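Local coordinates for GCN5-related N-acetyltransferase (Kribbella flavida, PDB 4IUS), which probably transfers an acyl group, most likely acetyl, as a member of the GCN5-related N-acetyltransferase (GNAT) family, at residues G28-L33 / P87-V92; A79-E84 / Y91-H96. The protein carries 1 engineered substitution. All coordinates share one frame; numbering follows the deposited sequence.

Interaction 1: G28-L33 / P87-V92; sequences GPLVGL and PGLAYV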
loop_
_atom_site.group_PDB
_atom_site.type_symbol
_atom_site.label_atom_id
_atom_site.label_comp_id
_atom_site.label_asym_id
_atom_site.label_seq_id
_atom_site.Cartn_x
_atom_site.Cartn_y
_atom_site.Cartn_z
ATOM N N GLY A 28 13.715 19.263 3.394
ATOM C CA GLY A 28 12.617 20.144 3.029
ATOM C C GLY A 28 11.299 19.396 2.907
ATOM O O GLY A 28 10.909 18.723 3.841
ATOM N N PRO A 29 10.625 19.501 1.758
ATOM C CA PRO A 29 9.335 18.873 1.672
ATOM C C PRO A 29 9.366 17.402 1.349
ATOM O O PRO A 29 8.309 16.809 1.211
ATOM C CB PRO A 29 8.670 19.639 0.535
ATOM C CG PRO A 29 9.811 19.967 -0.360
ATOM C CD PRO A 29 10.940 20.293 0.541
ATOM N N LEU A 30 10.554 16.804 1.235
ATOM C CA LEU A 30 10.667 15.379 0.893
ATOM C C LEU A 30 11.377 14.631 2.016
ATOM O O LEU A 30 12.223 15.192 2.713
ATOM C CB LEU A 30 11.506 15.199 -0.374
ATOM C CG LEU A 30 11.010 15.920 -1.606
ATOM C CD1 LEU A 30 12.018 15.745 -2.720
ATOM C CD2 LEU A 30 9.637 15.434 -1.965
ATOM N N VAL A 31 11.066 13.340 2.128
ATOM C CA VAL A 31 11.841 12.472 2.999
ATOM C C VAL A 31 12.164 11.195 2.251
ATOM O O VAL A 31 11.280 10.515 1.717
ATOM C CB VAL A 31 11.172 12.173 4.363
ATOM C CG1 VAL A 31 9.767 11.592 4.236
ATOM C CG2 VAL A 31 12.087 11.325 5.249
ATOM N N GLY A 32 13.452 10.892 2.198
ATOM C CA GLY A 32 13.908 9.609 1.664
ATOM C C GLY A 32 13.913 8.574 2.760
ATOM O O GLY A 32 14.267 8.856 3.899
ATOM N N LEU A 33 13.493 7.382 2.431
ATOM C CA LEU A 33 13.301 6.297 3.393
ATOM C C LEU A 33 14.079 5.084 2.894
ATOM O O LEU A 33 13.780 4.517 1.846
ATOM C CB LEU A 33 11.838 5.985 3.537
ATOM C CG LEU A 33 10.967 7.138 4.037
ATOM C CD1 LEU A 33 9.475 6.827 3.794
ATOM C CD2 LEU A 33 11.243 7.505 5.499
ATOM N N PRO A 87 -0.644 19.189 -3.128
ATOM C CA PRO A 87 -0.969 19.499 -4.504
ATOM C C PRO A 87 0.218 20.172 -5.213
ATOM O O PRO A 87 0.820 21.105 -4.681
ATOM C CB PRO A 87 -2.150 20.454 -4.379
ATOM C CG PRO A 87 -2.776 20.125 -3.084
ATOM C CD PRO A 87 -1.682 19.651 -2.184
ATOM N N GLY A 88 0.507 19.705 -6.412
ATOM C CA GLY A 88 1.564 20.236 -7.265
ATOM C C GLY A 88 2.946 19.699 -7.019
ATOM O O GLY A 88 3.851 19.988 -7.817
ATOM N N LEU A 89 3.157 18.938 -5.956
ATOM C CA LEU A 89 4.500 18.478 -5.636
ATOM C C LEU A 89 5.027 17.536 -6.725
ATOM O O LEU A 89 6.179 17.643 -7.135
ATOM C CB LEU A 89 4.556 17.886 -4.232
ATOM C CG LEU A 89 5.922 17.383 -3.742
ATOM C CD1 LEU A 89 7.005 18.464 -3.795
ATOM C CD2 LEU A 89 5.788 16.852 -2.320
ATOM N N ALA A 90 4.188 16.609 -7.171
ATOM C CA ALA A 90 4.610 15.680 -8.198
ATOM C C ALA A 90 5.131 16.389 -9.440
ATOM O O ALA A 90 6.146 15.993 -10.007
ATOM C CB ALA A 90 3.482 14.715 -8.571
ATOM N N TYR A 91 4.470 17.450 -9.838
ATOM C CA TYR A 91 4.889 18.156 -11.040
ATOM C C TYR A 91 6.244 18.832 -10.840
ATOM O O TYR A 91 7.039 18.889 -11.773
ATOM C CB TYR A 91 3.874 19.203 -11.471
ATOM C CG TYR A 91 2.664 18.652 -12.187
ATOM C CD1 TYR A 91 2.788 17.726 -13.228
ATOM C CD2 TYR A 91 1.442 19.224 -11.968
ATOM C CE1 TYR A 91 1.665 17.310 -13.938
ATOM C CE2 TYR A 91 0.315 18.796 -12.642
ATOM C CZ TYR A 91 0.437 17.843 -13.628
ATOM O OH TYR A 91 -0.681 17.436 -14.292
ATOM N N VAL A 92 6.541 19.306 -9.632
ATOM C CA VAL A 92 7.862 19.895 -9.372
ATOM C C VAL A 92 8.941 18.784 -9.432
ATOM O O VAL A 92 10.021 18.971 -9.960
ATOM C CB VAL A 92 7.890 20.704 -8.090
ATOM C CG1 VAL A 92 9.267 21.370 -7.947
ATOM C CG2 VAL A 92 6.782 21.780 -8.088
#

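Interaction 2: A79-E84 / Y91-H96; sequences AELVEE and YVLVEH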
loop_
_atom_site.group_PDB
_atom_site.type_symbol
_atom_site.label_atom_id
_atom_site.label_comp_id
_atom_site.label_asym_id
_atom_site.label_seq_id
_atom_site.Cartn_x
_atom_site.Cartn_y
_atom_site.Cartn_z
ATOM N N ALA A 79 9.406 7.582 -5.872
ATOM C CA ALA A 79 8.676 8.381 -4.931
ATOM C C ALA A 79 7.187 8.053 -5.024
ATOM O O ALA A 79 6.689 7.740 -6.133
ATOM C CB ALA A 79 8.883 9.874 -5.196
ATOM N N GLU A 80 6.503 8.121 -3.909
ATOM C CA GLU A 80 5.052 7.923 -3.872
ATOM C C GLU A 80 4.441 9.097 -3.125
ATOM O O GLU A 80 4.823 9.360 -1.993
ATOM C CB GLU A 80 4.664 6.620 -3.191
ATOM C CG GLU A 80 5.046 5.348 -3.934
ATOM C CD GLU A 80 4.325 4.105 -3.354
ATOM O OE1 GLU A 80 3.551 4.235 -2.362
ATOM O OE2 GLU A 80 4.519 3.017 -3.916
ATOM N N LEU A 81 3.509 9.775 -3.767
ATOM C CA LEU A 81 2.802 10.909 -3.221
ATOM C C LEU A 81 1.306 10.653 -3.249
ATOM O O LEU A 81 0.808 9.780 -3.953
ATOM C CB LEU A 81 3.118 12.192 -3.981
ATOM C CG LEU A 81 4.595 12.580 -4.083
ATOM C CD1 LEU A 81 4.757 13.800 -4.981
ATOM C CD2 LEU A 81 5.166 12.813 -2.706
ATOM N N VAL A 82 0.576 11.461 -2.511
ATOM C CA VAL A 82 -0.879 11.540 -2.615
ATOM C C VAL A 82 -1.156 12.959 -3.097
ATOM O O VAL A 82 -0.832 13.917 -2.397
ATOM C CB VAL A 82 -1.580 11.215 -1.273
ATOM C CG1 VAL A 82 -3.105 11.322 -1.486
ATOM C CG2 VAL A 82 -1.182 9.837 -0.765
ATOM N N GLU A 83 -1.693 13.108 -4.296
ATOM C CA GLU A 83 -1.780 14.434 -4.906
ATOM C C GLU A 83 -2.500 15.439 -4.021
ATOM O O GLU A 83 -2.083 16.573 -3.899
ATOM C CB GLU A 83 -2.450 14.330 -6.284
ATOM C CG GLU A 83 -2.683 15.660 -6.974
ATOM C CD GLU A 83 -1.401 16.421 -7.333
ATOM O OE1 GLU A 83 -0.351 15.785 -7.590
ATOM O OE2 GLU A 83 -1.463 17.687 -7.337
ATOM N N GLU A 84 -3.629 15.032 -3.436
ATOM C CA GLU A 84 -4.445 15.951 -2.667
ATOM C C GLU A 84 -3.820 16.330 -1.339
ATOM O O GLU A 84 -4.159 17.318 -0.744
ATOM C CB GLU A 84 -5.853 15.390 -2.472
ATOM C CG GLU A 84 -6.635 15.128 -3.763
ATOM C CD GLU A 84 -6.398 13.756 -4.410
ATOM O OE1 GLU A 84 -5.514 12.999 -3.940
ATOM O OE2 GLU A 84 -7.073 13.467 -5.457
ATOM N N TYR A 91 4.470 17.450 -9.838
ATOM C CA TYR A 91 4.889 18.156 -11.040
ATOM C C TYR A 91 6.244 18.832 -10.840
ATOM O O TYR A 91 7.039 18.889 -11.773
ATOM C CB TYR A 91 3.874 19.203 -11.471
ATOM C CG TYR A 91 2.664 18.652 -12.187
ATOM C CD1 TYR A 91 2.788 17.726 -13.228
ATOM C CD2 TYR A 91 1.442 19.224 -11.968
ATOM C CE1 TYR A 91 1.665 17.310 -13.938
ATOM C CE2 TYR A 91 0.315 18.796 -12.642
ATOM C CZ TYR A 91 0.437 17.843 -13.628
ATOM O OH TYR A 91 -0.681 17.436 -14.292
ATOM N N VAL A 92 6.541 19.306 -9.632
ATOM C CA VAL A 92 7.862 19.895 -9.372
ATOM C C VAL A 92 8.941 18.784 -9.432
ATOM O O VAL A 92 10.021 18.971 -9.960
ATOM C CB VAL A 92 7.890 20.704 -8.090
ATOM C CG1 VAL A 92 9.267 21.370 -7.947
ATOM C CG2 VAL A 92 6.782 21.780 -8.088
ATOM N N LEU A 93 8.629 17.577 -8.920
ATOM C CA LEU A 93 9.555 16.455 -9.029
ATOM C C LEU A 93 9.825 16.077 -10.475
ATOM O O LEU A 93 10.953 15.737 -10.847
ATOM C CB LEU A 93 9.044 15.237 -8.265
ATOM C CG LEU A 93 8.972 15.369 -6.766
ATOM C CD1 LEU A 93 8.354 14.129 -6.154
ATOM C CD2 LEU A 93 10.387 15.576 -6.226
ATOM N N VAL A 94 8.790 16.121 -11.316
ATOM C CA VAL A 94 8.954 15.804 -12.738
ATOM C C VAL A 94 9.881 16.824 -13.396
ATOM O O VAL A 94 10.767 16.493 -14.174
ATOM C CB VAL A 94 7.602 15.722 -13.458
ATOM C CG1 VAL A 94 7.791 15.613 -14.966
ATOM C CG2 VAL A 94 6.827 14.512 -12.942
ATOM N N GLU A 95 9.682 18.085 -13.067
ATOM C CA GLU A 95 10.510 19.168 -13.604
ATOM C C GLU A 95 11.996 18.932 -13.293
ATOM O O GLU A 95 12.874 19.300 -14.070
ATOM C CB GLU A 95 10.007 20.494 -13.050
ATOM C CG GLU A 95 10.732 21.725 -13.513
ATOM C CD GLU A 95 10.285 22.978 -12.752
ATOM O OE1 GLU A 95 9.672 22.891 -11.640
ATOM O OE2 GLU A 95 10.646 24.083 -13.215
ATOM N N HIS A 96 12.280 18.322 -12.157
ATOM C CA HIS A 96 13.641 18.049 -11.712
ATOM C C HIS A 96 14.056 16.598 -11.901
ATOM O O HIS A 96 14.939 16.075 -11.234
ATOM C CB HIS A 96 13.841 18.593 -10.303
ATOM C CG HIS A 96 13.644 20.083 -10.275
ATOM N ND1 HIS A 96 14.512 20.929 -10.887
ATOM C CD2 HIS A 96 12.588 20.862 -9.804
ATOM C CE1 HIS A 96 14.011 22.177 -10.837
ATOM N NE2 HIS A 96 12.845 22.145 -10.157
HETATM O O HOH W 1 1.463 17.547 -9.058
#

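Interaction 1: G28-L33 / P87-V92
Leu-30 and Leu-89 make a small, buried, mainly apolar contact that joins the start of a β-hairpin strand to the first turn of helix 89-95. About 97 Å² is buried between the two segments, roughly half of it on Leu-89, and the closest backbones remain well separated, with Pro-29 CA 8.8 Å from Leu-89 CA. The gap is bridged by side chains. CG of Leu-89 stands anti to its backbone N (chi1 -179°), which carries both methyls out from the helix toward the hairpin. Leu-30 starts from a strand position whose CB does not face the helix; with CG anti to the carbonyl carbon (chi1 -58°), its CD2 branch swings round to meet the other leucine. The two side chains approach at a slant, CD2 of Leu-30 lying 4.1 Å from CD2 of Leu-89 and 4.4 Å from its CD1, so that one methyl faces the fork of its partner. Pro-29 borders the pair more loosely: its ring atom CG is 4.7 Å from Leu-89 CD1, while Leu-89 CD2 lies 4.3 Å from the carbonyl O of Pro-29. Gly-28, with its positive phi of 58°, and Pro-29 form the tight two-residue turn of a hairpin, with backbone angles close to type II', whereas Gly-88 is the N-cap of the helix. The contact therefore brings a hairpin turn against a helix start. Around it, Phe-54 packs on both Pro-29 and Leu-89, and helix 59-71 touches both leucines, through Ala-62 and Ile-66 on Leu-30 and Val-59 on Leu-89. Strand 30-35 itself is the middle strand of a three-stranded antiparallel sheet, between strands 22-27 and 44-47.

Interaction 2: A79-E84 / Y91-H96
A water molecule bridges Glu-83 and Tyr-91, donating to Glu-83 OE1 (2.9 Å) and accepting from the backbone N of Tyr-91 (3.1 Å). It lies within a β-α-β crossover, in which strand 78-82 leads through a short connection into helix 89-95 and on to strand 99-109, parallel to the first. The other carboxylate oxygen of Glu-83, OE2, accepts a hydrogen bond from the N-cap residue Gly-88. The group is thus tied to the beginning of the helix directly and through water, where the helix dipole would probably stabilise its negative charge. Deeper in, the strand and helix meet through apolar groups. Leu-81 and Leu-93 meet end to end through their CD1 methyls, 3.8 Å apart. In Leu-93, CG lies anti to the carbonyl carbon (chi1 -66°) and the CD1 branch extends toward the strand. Val-59 of helix 59-71 and Met-98 also touch Leu-93, while strand 242-251 pairs with the backbone of strand 78-82. Ala-79, two residues before Leu-81, faces the helix too, its CB 4.4 Å from the same CD1 of Leu-93.

Overall arrangement
Interactions 1 and 2 lie side by side, their centres about 6 Å apart, and share helix 89-95. Along the chain, strand 30-35 comes first, then strand 78-82, with the helix following last. Strand 30-35 is the middle of a three-stranded antiparallel meander, strand 78-82 pairs with strand 242-251 of the mixed sheet, and a backbone hydrogen bond between Glu-80 and Ala-45 connects the two. Leu-89 and Leu-93, one turn apart, each touch both strands: Leu-30 CD1 lies 3.9 Å from Leu-93 CD2, and Leu-81 CD1 is 4.0 Å from Leu-89 CG. The helix thus packs its leucines over the region where the two sets of strands meet, forming one apolar cluster.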